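Local coordinates for protein 2''-aminoglycoside nucleotidyltransferase (Klebsiella pneumoniae, PDB 4WQK) that confers bacterial resistance to kanamycin, gentamicin, tobramycin and related aminoglycosides by adenylating their 2''-hydroxyl group, with magnesium as cofactor, at residues 31-34 against 39-42; 51-56 against 96-101; 66-71 against 78-83; 133-138 against 170-175. All blocks are in the same frame, centred on the assembly; numbering follows the deposited sequence. Where two conformers were deposited one is given.

Interaction 1: 31-34 against 39-42; sequences AIDA and VTRK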
loop_
_atom_site.group_PDB
_atom_site.type_symbol
_atom_site.label_atom_id
_atom_site.label_comp_id
_atom_site.label_asym_id
_atom_site.label_seq_id
_atom_site.Cartn_x
_atom_site.Cartn_y
_atom_site.Cartn_z
ATOM N N ALA A 31 -5.089 -1.431 2.180
ATOM C CA ALA A 31 -4.613 -0.802 3.428
ATOM C C ALA A 31 -5.726 -0.025 4.089
ATOM O O ALA A 31 -5.861 -0.004 5.355
ATOM C CB ALA A 31 -3.444 0.123 3.185
ATOM N N ILE A 32 -6.554 0.637 3.269
ATOM C CA ILE A 32 -7.731 1.333 3.792
ATOM C C ILE A 32 -8.670 0.336 4.505
ATOM O O ILE A 32 -9.079 0.570 5.640
ATOM C CB ILE A 32 -8.489 2.076 2.659
ATOM C CG1 ILE A 32 -7.554 3.136 2.048
ATOM C CG2 ILE A 32 -9.820 2.678 3.162
ATOM C CD1 ILE A 32 -8.118 3.780 0.786
ATOM N N ASP A 33 -8.967 -0.781 3.852
ATOM C CA ASP A 33 -9.878 -1.771 4.443
ATOM C C ASP A 33 -9.245 -2.404 5.673
ATOM O O ASP A 33 -9.968 -2.651 6.649
ATOM C CB ASP A 33 -10.252 -2.841 3.417
ATOM C CG ASP A 33 -11.293 -2.355 2.418
ATOM O OD1 ASP A 33 -11.641 -1.126 2.385
ATOM O OD2 ASP A 33 -11.803 -3.208 1.651
ATOM N N ALA A 34 -7.927 -2.611 5.635
ATOM C CA ALA A 34 -7.243 -3.190 6.800
ATOM C C ALA A 34 -7.320 -2.232 8.007
ATOM O O ALA A 34 -7.625 -2.658 9.130
ATOM C CB ALA A 34 -5.851 -3.538 6.440
ATOM N N VAL A 39 -13.956 -5.073 5.006
ATOM C CA VAL A 39 -13.852 -5.102 3.560
ATOM C C VAL A 39 -14.948 -4.206 2.961
ATOM O O VAL A 39 -16.153 -4.435 3.197
ATOM C CB VAL A 39 -13.952 -6.540 3.020
ATOM C CG1 VAL A 39 -13.686 -6.544 1.533
ATOM C CG2 VAL A 39 -12.936 -7.432 3.726
ATOM N N THR A 40 -14.561 -3.181 2.193
ATOM C CA THR A 40 -15.535 -2.187 1.715
ATOM C C THR A 40 -15.864 -2.245 0.226
ATOM O O THR A 40 -16.818 -1.598 -0.226
ATOM C CB THR A 40 -15.050 -0.744 1.988
ATOM O OG1 THR A 40 -13.917 -0.456 1.155
ATOM C CG2 THR A 40 -14.700 -0.552 3.465
ATOM N N ARG A 41 -15.082 -3.006 -0.526
ATOM C CA ARG A 41 -15.305 -3.145 -1.961
ATOM C C ARG A 41 -14.402 -4.236 -2.514
ATOM O O ARG A 41 -13.581 -4.793 -1.802
ATOM C CB ARG A 41 -15.066 -1.819 -2.711
ATOM C CG ARG A 41 -13.619 -1.327 -2.780
ATOM C CD ARG A 41 -13.530 -0.165 -3.759
ATOM N NE ARG A 41 -12.236 0.515 -3.790
ATOM C CZ ARG A 41 -11.266 0.237 -4.657
ATOM N NH1 ARG A 41 -11.427 -0.737 -5.541
ATOM N NH2 ARG A 41 -10.125 0.914 -4.627
ATOM N N LYS A 42 -14.621 -4.578 -3.775
ATOM C CA LYS A 42 -13.763 -5.517 -4.478
ATOM C C LYS A 42 -12.522 -4.754 -4.940
ATOM O O LYS A 42 -12.617 -3.645 -5.463
ATOM C CB LYS A 42 -14.506 -6.153 -5.666
ATOM C CG LYS A 42 -13.717 -7.234 -6.391
ATOM C CD LYS A 42 -13.521 -8.467 -5.516
ATOM C CE LYS A 42 -12.332 -9.321 -5.990
ATOM N NZ LYS A 42 -11.912 -10.315 -4.953
#

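Interaction 2: 51-56 against 96-101; sequences PGERRG and EAYEIA. With IPA (isopropyl alcohol), chain H.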
loop_
_atom_site.group_PDB
_atom_site.type_symbol
_atom_site.label_atom_id
_atom_site.label_comp_id
_atom_site.label_asym_id
_atom_site.label_seq_id
_atom_site.Cartn_x
_atom_site.Cartn_y
_atom_site.Cartn_z
ATOM N N PRO A 51 10.712 -3.873 2.051
ATOM C CA PRO A 51 12.071 -3.329 2.205
ATOM C C PRO A 51 12.878 -3.465 0.919
ATOM O O PRO A 51 13.123 -4.578 0.430
ATOM C CB PRO A 51 12.659 -4.193 3.333
ATOM C CG PRO A 51 11.464 -4.625 4.106
ATOM C CD PRO A 51 10.395 -4.903 3.062
ATOM N N GLY A 52 13.309 -2.341 0.378
ATOM C CA GLY A 52 13.910 -2.343 -0.950
ATOM C C GLY A 52 15.124 -3.232 -1.063
ATOM O O GLY A 52 15.401 -3.838 -2.119
ATOM N N GLU A 53 15.882 -3.288 0.033
ATOM C CA GLU A 53 17.162 -4.003 0.025
ATOM C C GLU A 53 16.935 -5.515 0.252
ATOM O O GLU A 53 17.890 -6.315 0.156
ATOM C CB GLU A 53 18.127 -3.408 1.067
ATOM C CG GLU A 53 17.921 -3.873 2.521
ATOM C CD GLU A 53 16.663 -3.372 3.245
ATOM O OE1 GLU A 53 15.880 -2.569 2.710
ATOM O OE2 GLU A 53 16.480 -3.800 4.416
ATOM N N ARG A 54 15.680 -5.906 0.514
ATOM C CA ARG A 54 15.314 -7.308 0.662
ATOM C C ARG A 54 14.346 -7.784 -0.424
ATOM O O ARG A 54 13.607 -8.771 -0.233
ATOM C CB ARG A 54 14.708 -7.531 2.063
ATOM C CG ARG A 54 15.708 -7.139 3.128
ATOM C CD ARG A 54 15.154 -7.370 4.564
ATOM N NE ARG A 54 14.906 -8.785 4.834
ATOM C CZ ARG A 54 14.351 -9.247 5.966
ATOM N NH1 ARG A 54 13.943 -8.414 6.936
ATOM N NH2 ARG A 54 14.208 -10.561 6.148
ATOM N N ARG A 55 14.389 -7.113 -1.583
ATOM C CA ARG A 55 13.494 -7.479 -2.686
ATOM C C ARG A 55 13.571 -8.975 -3.044
ATOM O O ARG A 55 12.521 -9.617 -3.278
ATOM C CB ARG A 55 13.787 -6.630 -3.915
ATOM C CG ARG A 55 12.949 -7.087 -5.108
ATOM C CD ARG A 55 12.867 -6.050 -6.206
ATOM N NE ARG A 55 12.437 -6.716 -7.431
ATOM C CZ ARG A 55 12.115 -6.092 -8.559
ATOM N NH1 ARG A 55 12.128 -4.760 -8.630
ATOM N NH2 ARG A 55 11.770 -6.810 -9.621
ATOM N N GLY A 56 14.776 -9.545 -3.050
ATOM C CA GLY A 56 14.934 -10.938 -3.417
ATOM C C GLY A 56 14.110 -11.880 -2.539
ATOM O O GLY A 56 13.652 -12.942 -2.997
ATOM N N GLU A 96 15.421 5.118 11.428
ATOM C CA GLU A 96 14.525 4.579 12.460
ATOM C C GLU A 96 13.330 3.835 11.915
ATOM O O GLU A 96 12.595 3.195 12.652
ATOM C CB GLU A 96 14.062 5.720 13.376
ATOM C CG GLU A 96 13.137 6.734 12.630
ATOM C CD GLU A 96 12.584 7.853 13.529
ATOM O OE1 GLU A 96 13.335 8.795 13.849
ATOM O OE2 GLU A 96 11.391 7.804 13.904
ATOM N N ALA A 97 13.139 3.859 10.606
ATOM C CA ALA A 97 12.004 3.198 9.975
ATOM C C ALA A 97 12.240 3.114 8.495
ATOM O O ALA A 97 13.061 3.873 7.951
ATOM C CB ALA A 97 10.669 3.995 10.235
ATOM N N TYR A 98 11.490 2.244 7.827
ATOM C CA TYR A 98 11.424 2.229 6.358
ATOM C C TYR A 98 10.535 3.371 5.891
ATOM O O TYR A 98 9.530 3.680 6.536
ATOM C CB TYR A 98 10.867 0.886 5.859
ATOM C CG TYR A 98 11.878 -0.234 5.977
ATOM C CD1 TYR A 98 12.867 -0.396 5.004
ATOM C CD2 TYR A 98 11.851 -1.107 7.073
ATOM C CE1 TYR A 98 13.836 -1.386 5.111
ATOM C CE2 TYR A 98 12.806 -2.120 7.188
ATOM C CZ TYR A 98 13.791 -2.261 6.215
ATOM O OH TYR A 98 14.720 -3.267 6.316
ATOM N N GLU A 99 10.890 3.972 4.761
ATOM C CA GLU A 99 10.084 5.054 4.205
ATOM C C GLU A 99 9.956 4.912 2.705
ATOM O O GLU A 99 10.917 4.655 2.007
ATOM C CB GLU A 99 10.665 6.454 4.505
ATOM C CG GLU A 99 10.661 6.828 5.993
ATOM C CD GLU A 99 9.257 7.090 6.560
ATOM O OE1 GLU A 99 8.296 7.282 5.771
ATOM O OE2 GLU A 99 9.146 7.198 7.817
ATOM N N ILE A 100 8.749 5.144 2.230
ATOM C CA ILE A 100 8.506 5.286 0.788
ATOM C C ILE A 100 9.145 6.593 0.350
ATOM O O ILE A 100 8.970 7.598 1.013
ATOM C CB ILE A 100 6.981 5.263 0.515
ATOM C CG1 ILE A 100 6.413 3.898 0.877
ATOM C CG2 ILE A 100 6.689 5.556 -0.950
ATOM C CD1 ILE A 100 4.889 3.880 0.877
ATOM N N ALA A 101 9.886 6.559 -0.761
ATOM C CA ALA A 101 10.543 7.777 -1.303
ATOM C C ALA A 101 9.522 8.852 -1.532
ATOM O O ALA A 101 8.466 8.595 -2.116
ATOM C CB ALA A 101 11.282 7.480 -2.595
HETATM C C1 IPA H . 8.534 6.248 14.783
HETATM C C2 IPA H . 9.218 5.223 15.676
HETATM C C3 IPA H . 8.461 3.905 15.592
HETATM O O2 IPA H . 10.540 5.031 15.240
HETATM O O HOH W 1 13.613 -5.626 7.170
#

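Interaction 3: 66-71 against 78-83; sequences GGRVME and LAEIGD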
loop_
_atom_site.group_PDB
_atom_site.type_symbol
_atom_site.label_atom_id
_atom_site.label_comp_id
_atom_site.label_asym_id
_atom_site.label_seq_id
_atom_site.Cartn_x
_atom_site.Cartn_y
_atom_site.Cartn_z
ATOM N N GLY A 66 4.015 -20.047 -6.238
ATOM C CA GLY A 66 3.707 -20.473 -7.602
ATOM C C GLY A 66 3.514 -19.332 -8.586
ATOM O O GLY A 66 3.059 -19.544 -9.711
ATOM N N GLY A 67 3.901 -18.129 -8.183
ATOM C CA GLY A 67 3.768 -16.972 -9.047
ATOM C C GLY A 67 5.067 -16.523 -9.690
ATOM O O GLY A 67 6.108 -17.204 -9.638
ATOM N N ARG A 68 5.016 -15.340 -10.285
ATOM C CA ARG A 68 6.154 -14.828 -11.027
ATOM C C ARG A 68 6.109 -13.315 -11.053
ATOM O O ARG A 68 5.046 -12.715 -10.880
ATOM C CB ARG A 68 6.159 -15.390 -12.447
ATOM C CG ARG A 68 4.935 -15.014 -13.240
ATOM C CD ARG A 68 4.978 -15.589 -14.661
ATOM N NE ARG A 68 6.083 -15.040 -15.445
ATOM C CZ ARG A 68 6.037 -13.869 -16.084
ATOM N NH1 ARG A 68 4.949 -13.103 -15.996
ATOM N NH2 ARG A 68 7.087 -13.445 -16.781
ATOM N N VAL A 69 7.273 -12.689 -11.235
ATOM C CA VAL A 69 7.308 -11.260 -11.472
ATOM C C VAL A 69 6.870 -11.057 -12.920
ATOM O O VAL A 69 7.380 -11.726 -13.812
ATOM C CB VAL A 69 8.708 -10.660 -11.274
ATOM C CG1 VAL A 69 8.745 -9.243 -11.838
ATOM C CG2 VAL A 69 9.095 -10.694 -9.802
ATOM N N MET A 70 5.950 -10.130 -13.152
ATOM C CA MET A 70 5.327 -9.947 -14.467
ATOM C C MET A 70 5.766 -8.683 -15.214
ATOM O O MET A 70 5.830 -8.670 -16.429
ATOM C CB MET A 70 3.799 -9.935 -14.287
ATOM C CG MET A 70 3.000 -9.616 -15.536
ATOM S SD MET A 70 1.299 -9.200 -15.098
ATOM C CE MET A 70 1.399 -7.410 -15.033
ATOM N N GLU A 71 6.062 -7.624 -14.472
ATOM C CA GLU A 71 6.305 -6.327 -15.090
ATOM C C GLU A 71 7.191 -5.557 -14.128
ATOM O O GLU A 71 6.963 -5.558 -12.915
ATOM C CB GLU A 71 4.974 -5.609 -15.356
ATOM C CG GLU A 71 5.063 -4.238 -15.973
ATOM C CD GLU A 71 3.731 -3.791 -16.576
ATOM O OE1 GLU A 71 2.802 -4.632 -16.640
ATOM O OE2 GLU A 71 3.618 -2.616 -16.999
ATOM N N LEU A 78 5.225 -5.555 -10.692
ATOM C CA LEU A 78 3.954 -6.304 -10.626
ATOM C C LEU A 78 4.283 -7.776 -10.627
ATOM O O LEU A 78 5.162 -8.233 -11.377
ATOM C CB LEU A 78 3.009 -5.986 -11.800
ATOM C CG LEU A 78 2.748 -4.503 -12.040
ATOM C CD1 LEU A 78 1.857 -4.296 -13.298
ATOM C CD2 LEU A 78 2.153 -3.858 -10.792
ATOM N N ALA A 79 3.618 -8.513 -9.741
ATOM C CA ALA A 79 3.715 -9.969 -9.741
ATOM C C ALA A 79 2.330 -10.571 -9.872
ATOM O O ALA A 79 1.317 -9.929 -9.546
ATOM C CB ALA A 79 4.358 -10.449 -8.466
ATOM N N GLU A 80 2.262 -11.786 -10.408
ATOM C CA GLU A 80 0.992 -12.495 -10.431
ATOM C C GLU A 80 1.141 -13.822 -9.715
ATOM O O GLU A 80 2.154 -14.496 -9.834
ATOM C CB GLU A 80 0.470 -12.718 -11.865
ATOM C CG GLU A 80 1.358 -13.528 -12.763
ATOM C CD GLU A 80 0.707 -13.800 -14.112
ATOM O OE1 GLU A 80 0.340 -12.829 -14.821
ATOM O OE2 GLU A 80 0.547 -14.997 -14.453
ATOM N N ILE A 81 0.127 -14.170 -8.940
ATOM C CA ILE A 81 0.046 -15.491 -8.316
ATOM C C ILE A 81 -1.352 -15.989 -8.651
ATOM O O ILE A 81 -2.339 -15.415 -8.201
ATOM C CB ILE A 81 0.265 -15.409 -6.797
ATOM C CG1 ILE A 81 1.618 -14.759 -6.461
ATOM C CG2 ILE A 81 0.108 -16.808 -6.141
ATOM C CD1 ILE A 81 1.803 -14.536 -4.952
ATOM N N GLY A 82 -1.432 -17.018 -9.484
ATOM C CA GLY A 82 -2.710 -17.475 -9.994
ATOM C C GLY A 82 -3.377 -16.358 -10.779
ATOM O O GLY A 82 -2.746 -15.749 -11.652
ATOM N N ASP A 83 -4.616 -16.042 -10.425
ATOM C CA ASP A 83 -5.380 -15.007 -11.119
ATOM C C ASP A 83 -5.218 -13.649 -10.448
ATOM O O ASP A 83 -5.854 -12.677 -10.858
ATOM C CB ASP A 83 -6.870 -15.367 -11.165
ATOM C CG ASP A 83 -7.158 -16.557 -12.047
ATOM O OD1 ASP A 83 -6.497 -16.691 -13.104
ATOM O OD2 ASP A 83 -8.063 -17.348 -11.692
HETATM O O HOH W 2 0.661 -18.379 -10.743
#

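Interaction 4: 133-138 against 170-175; sequences YFYYAD and AAFRSR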
loop_
_atom_site.group_PDB
_atom_site.type_symbol
_atom_site.label_atom_id
_atom_site.label_comp_id
_atom_site.label_asym_id
_atom_site.label_seq_id
_atom_site.Cartn_x
_atom_site.Cartn_y
_atom_site.Cartn_z
ATOM N N TYR A 133 -2.913 9.382 -3.610
ATOM C CA TYR A 133 -4.006 9.947 -4.378
ATOM C C TYR A 133 -3.665 11.329 -4.941
ATOM O O TYR A 133 -4.181 11.729 -5.969
ATOM C CB TYR A 133 -5.295 10.081 -3.558
ATOM C CG TYR A 133 -6.005 8.772 -3.340
ATOM C CD1 TYR A 133 -6.839 8.235 -4.304
ATOM C CD2 TYR A 133 -5.842 8.082 -2.148
ATOM C CE1 TYR A 133 -7.490 6.996 -4.075
ATOM C CE2 TYR A 133 -6.483 6.876 -1.907
ATOM C CZ TYR A 133 -7.295 6.343 -2.870
ATOM O OH TYR A 133 -7.900 5.135 -2.586
ATOM N N PHE A 134 -2.782 12.068 -4.273
ATOM C CA PHE A 134 -2.393 13.359 -4.796
ATOM C C PHE A 134 -1.611 13.213 -6.106
ATOM O O PHE A 134 -1.813 13.991 -7.048
ATOM C CB PHE A 134 -1.572 14.161 -3.767
ATOM C CG PHE A 134 -2.325 14.457 -2.484
ATOM C CD1 PHE A 134 -3.721 14.504 -2.446
ATOM C CD2 PHE A 134 -1.607 14.718 -1.321
ATOM C CE1 PHE A 134 -4.390 14.794 -1.237
ATOM C CE2 PHE A 134 -2.278 15.009 -0.115
ATOM C CZ PHE A 134 -3.657 15.065 -0.096
ATOM N N TYR A 135 -0.738 12.204 -6.179
ATOM C CA TYR A 135 -0.081 11.941 -7.470
ATOM C C TYR A 135 -1.094 11.576 -8.547
ATOM O O TYR A 135 -0.982 12.031 -9.699
ATOM C CB TYR A 135 0.936 10.815 -7.365
ATOM C CG TYR A 135 2.145 11.081 -6.511
ATOM C CD1 TYR A 135 3.074 12.064 -6.868
ATOM C CD2 TYR A 135 2.360 10.343 -5.377
ATOM C CE1 TYR A 135 4.218 12.276 -6.067
ATOM C CE2 TYR A 135 3.472 10.529 -4.592
ATOM C CZ TYR A 135 4.382 11.522 -4.922
ATOM O OH TYR A 135 5.511 11.710 -4.118
ATOM N N TYR A 136 -2.067 10.748 -8.175
ATOM C CA TYR A 136 -3.106 10.327 -9.097
ATOM C C TYR A 136 -3.886 11.545 -9.618
ATOM O O TYR A 136 -4.220 11.615 -10.816
ATOM C CB TYR A 136 -4.001 9.288 -8.387
ATOM C CG TYR A 136 -5.071 8.686 -9.269
ATOM C CD1 TYR A 136 -4.789 8.294 -10.570
ATOM C CD2 TYR A 136 -6.363 8.515 -8.802
ATOM C CE1 TYR A 136 -5.769 7.725 -11.375
ATOM C CE2 TYR A 136 -7.356 7.959 -9.605
ATOM C CZ TYR A 136 -7.055 7.574 -10.893
ATOM O OH TYR A 136 -8.028 7.028 -11.711
ATOM N N ALA A 137 -4.154 12.532 -8.762
ATOM C CA ALA A 137 -4.893 13.719 -9.197
ATOM C C ALA A 137 -4.113 14.543 -10.232
ATOM O O ALA A 137 -4.705 15.216 -11.084
ATOM C CB ALA A 137 -5.261 14.593 -8.009
ATOM N N ASP A 138 -2.782 14.508 -10.182
ATOM C CA ASP A 138 -2.011 15.212 -11.220
ATOM C C ASP A 138 -2.025 14.465 -12.558
ATOM O O ASP A 138 -1.874 15.060 -13.638
ATOM C CB ASP A 138 -0.570 15.438 -10.774
ATOM C CG ASP A 138 -0.451 16.545 -9.755
ATOM O OD1 ASP A 138 -1.446 17.270 -9.553
ATOM O OD2 ASP A 138 0.640 16.708 -9.173
ATOM N N ALA A 170 -1.813 20.711 0.984
ATOM C CA ALA A 170 -1.064 21.941 0.840
ATOM C C ALA A 170 0.448 21.659 0.807
ATOM O O ALA A 170 1.195 22.275 0.062
ATOM C CB ALA A 170 -1.438 22.921 1.973
ATOM N N ALA A 171 0.873 20.704 1.626
ATOM C CA ALA A 171 2.290 20.337 1.642
ATOM C C ALA A 171 2.695 19.690 0.322
ATOM O O ALA A 171 3.792 19.961 -0.166
ATOM C CB ALA A 171 2.596 19.367 2.838
ATOM N N PHE A 172 1.821 18.860 -0.244
ATOM C CA PHE A 172 2.070 18.264 -1.551
ATOM C C PHE A 172 2.195 19.357 -2.619
ATOM O O PHE A 172 3.136 19.355 -3.432
ATOM C CB PHE A 172 0.963 17.250 -1.866
ATOM C CG PHE A 172 1.152 16.521 -3.191
ATOM C CD1 PHE A 172 0.726 17.064 -4.396
ATOM C CD2 PHE A 172 1.731 15.240 -3.173
ATOM C CE1 PHE A 172 0.904 16.397 -5.597
ATOM C CE2 PHE A 172 1.903 14.551 -4.373
ATOM C CZ PHE A 172 1.494 15.117 -5.571
ATOM N N ARG A 173 1.262 20.308 -2.616
ATOM C CA ARG A 173 1.347 21.386 -3.597
ATOM C C ARG A 173 2.663 22.146 -3.450
ATOM O O ARG A 173 3.287 22.522 -4.451
ATOM C CB ARG A 173 0.171 22.359 -3.474
ATOM C CG ARG A 173 -1.199 21.751 -3.728
ATOM C CD ARG A 173 -1.480 21.415 -5.181
ATOM N NE ARG A 173 -2.849 20.911 -5.342
ATOM C CZ ARG A 173 -3.257 19.691 -4.987
ATOM N NH1 ARG A 173 -4.518 19.338 -5.179
ATOM N NH2 ARG A 173 -2.416 18.830 -4.422
ATOM N N SER A 174 3.111 22.392 -2.220
ATOM C CA SER A 174 4.343 23.132 -2.022
ATOM C C SER A 174 5.565 22.293 -2.454
ATOM O O SER A 174 6.528 22.820 -3.023
ATOM C CB SER A 174 4.444 23.554 -0.558
ATOM O OG SER A 174 5.520 24.423 -0.384
ATOM N N ARG A 175 5.510 20.997 -2.182
ATOM C CA ARG A 175 6.581 20.092 -2.565
ATOM C C ARG A 175 6.809 20.110 -4.073
ATOM O O ARG A 175 7.949 20.166 -4.511
ATOM C CB ARG A 175 6.287 18.653 -2.107
ATOM C CG ARG A 175 7.312 17.595 -2.619
ATOM C CD ARG A 175 8.576 17.603 -1.796
ATOM N NE ARG A 175 8.187 16.916 -0.565
ATOM C CZ ARG A 175 7.952 15.601 -0.478
ATOM N NH1 ARG A 175 8.097 14.779 -1.523
ATOM N NH2 ARG A 175 7.612 15.103 0.696
#

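Interaction 1: 31-34 against 39-42
Asp33 and Thr40 meet through two hydrogen bonds, one to each carboxylate oxygen. The hydroxyl of Thr40 donates a hydrogen bond to the aspartate, OG1 standing 2.7 Å from Asp33 OD1, which accepts on its syn lone pair, the side of the other oxygen. The backbone amide of Thr40 takes the other oxygen: Thr40 N lies 2.8 Å from Asp33 OD2 in a nearly straight bond (169° at the hydrogen), but comes in from above the carboxylate plane, 56° out of it. Thr40 can present both donors to one carboxylate because OG1 sits between its own backbone N and carbonyl carbon (chi1 69°), on the same flank as the amide. Its methyl packs beside the first bond, CG2 lying 3.3 Å from Asp33 OD1. Val39 adds a backbone touch, with CA 3.4 Å from Asp33 OD2. The contact ties helix 28-36 to the loop that follows it and leads to strand 46-51; of the magnesium ligands, Asp45 directly precedes that strand and Asp47 is its second residue. Helix and loop belong to the N-terminal nucleotidyltransferase domain. Asp33 is buried although the loop is largely exposed, and its OD2 has a further hydrogen bond with NE2 of His43, so three polar partners grip the carboxylate; this would probably favour the charged form. Around this shell, Ile32 turns to helices 126-139 and 147-160 of the C-terminal domain, touching Ile129 and Leu155, while Arg41, in one of its two conformers, bonds through NE to Ser152 OG.

Interaction 2: 51-56 against 96-101
A tyrosine ring from the start of the C-terminal domain lies against the turn that leaves strand 46-51 in the N-terminal domain, joined by one short hydrogen bond and one CH-pi contact. Tyr98 supplies the ring. Pro51 lies over one face of it: CG is 4.2 Å from the ring centroid and 19° off the normal, displaced toward the rim, while Pro51 CB approaches Tyr98 CE1 at 3.5 Å. Glu53 instead comes to the ring edge, its carboxylate nearly coplanar with the ring (12° between planes). The phenol OH of Tyr98 donates to Glu53 OE2 at 2.6 Å, on the syn lone pair, and Glu53 OE1 lies 3.4 Å from Tyr98 CE1 at the same edge. A bend at chi2 (-70°) folds the glutamate chain back to this position. Strand 98-99 pairs antiparallel with strand 84-93, which in turn runs parallel to strand 46-51, so Tyr98 crosses over strand 84-93, touching Ala91, to reach the end of strand 46-51; Trp93 meets its ring edge-to-face. The phenol oxygen also accepts a hydrogen bond from a water, 2.7 Å from Tyr98 OH, and that water accepts from Arg54 NH1. Glu57 forms a salt bridge with Arg54 NE, and the carbonyls of Arg20 and Asn21 accept from NH2 and NH1 of Arg54.

Interaction 3: 66-71 against 78-83
Strands 68-73 and 76-81 of the N-terminal domain form a beta hairpin interrupted by a classic bulge. Arg68 and Glu80 form a hydrogen-bonded antiparallel pair, each amide reaching the other's carbonyl at 3.0 Å (Arg68 N to Glu80 O and Glu80 N to Arg68 O), and Val69 faces Ala79 as a non-hydrogen-bonded pair. The register then slips by one: Met70 and Glu71 both face Leu78. Leu78 O accepts from Met70 N at 2.7 Å and from Glu71 N at 3.3 Å, both donors arriving on the same face of the carbonyl plane, and Leu78 N returns a bond to Glu71 O. Above the backbone, Leu78 CD1 is the meeting point of two side chains. Met70 CE approaches it at 3.6 Å, with the thioether chain bent at its last torsion (chi3 95°), and Glu71, lying alongside and pointing the same way, brings OE1 to 3.5 Å from the same methyl. The side chains of Arg68 and Glu80 also run side by side, Arg68 CG lying 3.9 Å from Glu80 CG. Their guanidinium and carboxylate planes stand almost perpendicular, and the charged atoms do not meet. At the other end Gly67 CA passes 3.1 Å from Glu80 O, and a water bridges Gly66 O and Gly82 N. Strand 84-93 continues the sheet beyond strand 76-81, and Leu78 touches Asp87 of strand 84-93, a magnesium ligand. Backbone bonds thus carry the hairpin, while the opposite charges of Arg68 and Glu80, close but not in contact, may still attract each other.

Interaction 4: 133-138 against 170-175
Phe172 reaches from helix 162-176 to helix 126-139, where it meets Phe134 first with CB and then with its ring face, and Tyr135 and Asp138 at its rim. CB lies 3.6 Å from Phe134 CD2. The ring beyond it is covered on one face by Phe134 CB, 3.4 Å from the Phe172 centroid and directly over the centre, a CH-pi contact. With CG anti to the backbone N (chi1 -178°), Phe172 extends past Phe134 in the opposite direction, and the Phe134 ring turns its edge to the Phe172 face in an offset edge-to-face pair, the planes steeply inclined. At the far rim Phe172 becomes the edge: CE2 and CZ point at the face of Tyr135, CE2 being 3.7 Å from Tyr135 CE1, and the planes stand at 76°. The three rings form an aromatic cluster between two helices of the C-terminal domain whose segments cross at -56° with axes 11.1 Å apart. Next along the rim, Phe172 CE1 meets Asp138 OD2 at 3.6 Å, close to the ring plane, where the weakly positive C-H edge would probably suit a carboxylate. Trp131 and Tyr176 enlarge the cluster, and both hydrogen-bond to the hydroxyl of Tyr135.

Interactions 1 and 3 lie within the N-terminal domain, interaction 4 within the C-terminal domain, and interaction 2 spans both. Interactions 2 and 3 share a sheet: strand 46-51 and strand 76-81 each pair with strand 84-93, and helix 55-64 leads into the hairpin. That hairpin is a surface contact made chiefly by backbone bonds; interactions 1 and 2, partly buried, each centre on one carboxylate that accepts a hydroxyl hydrogen bond, joined by a backbone amide in interaction 1 and by a proline-ring contact in interaction 2. Interaction 4, also partly buried, has no hydrogen bond across it and depends on rings. Interactions 1 and 4 touch where Ile32 CD1 packs 3.6 Å from Tyr133 OH, across the domains.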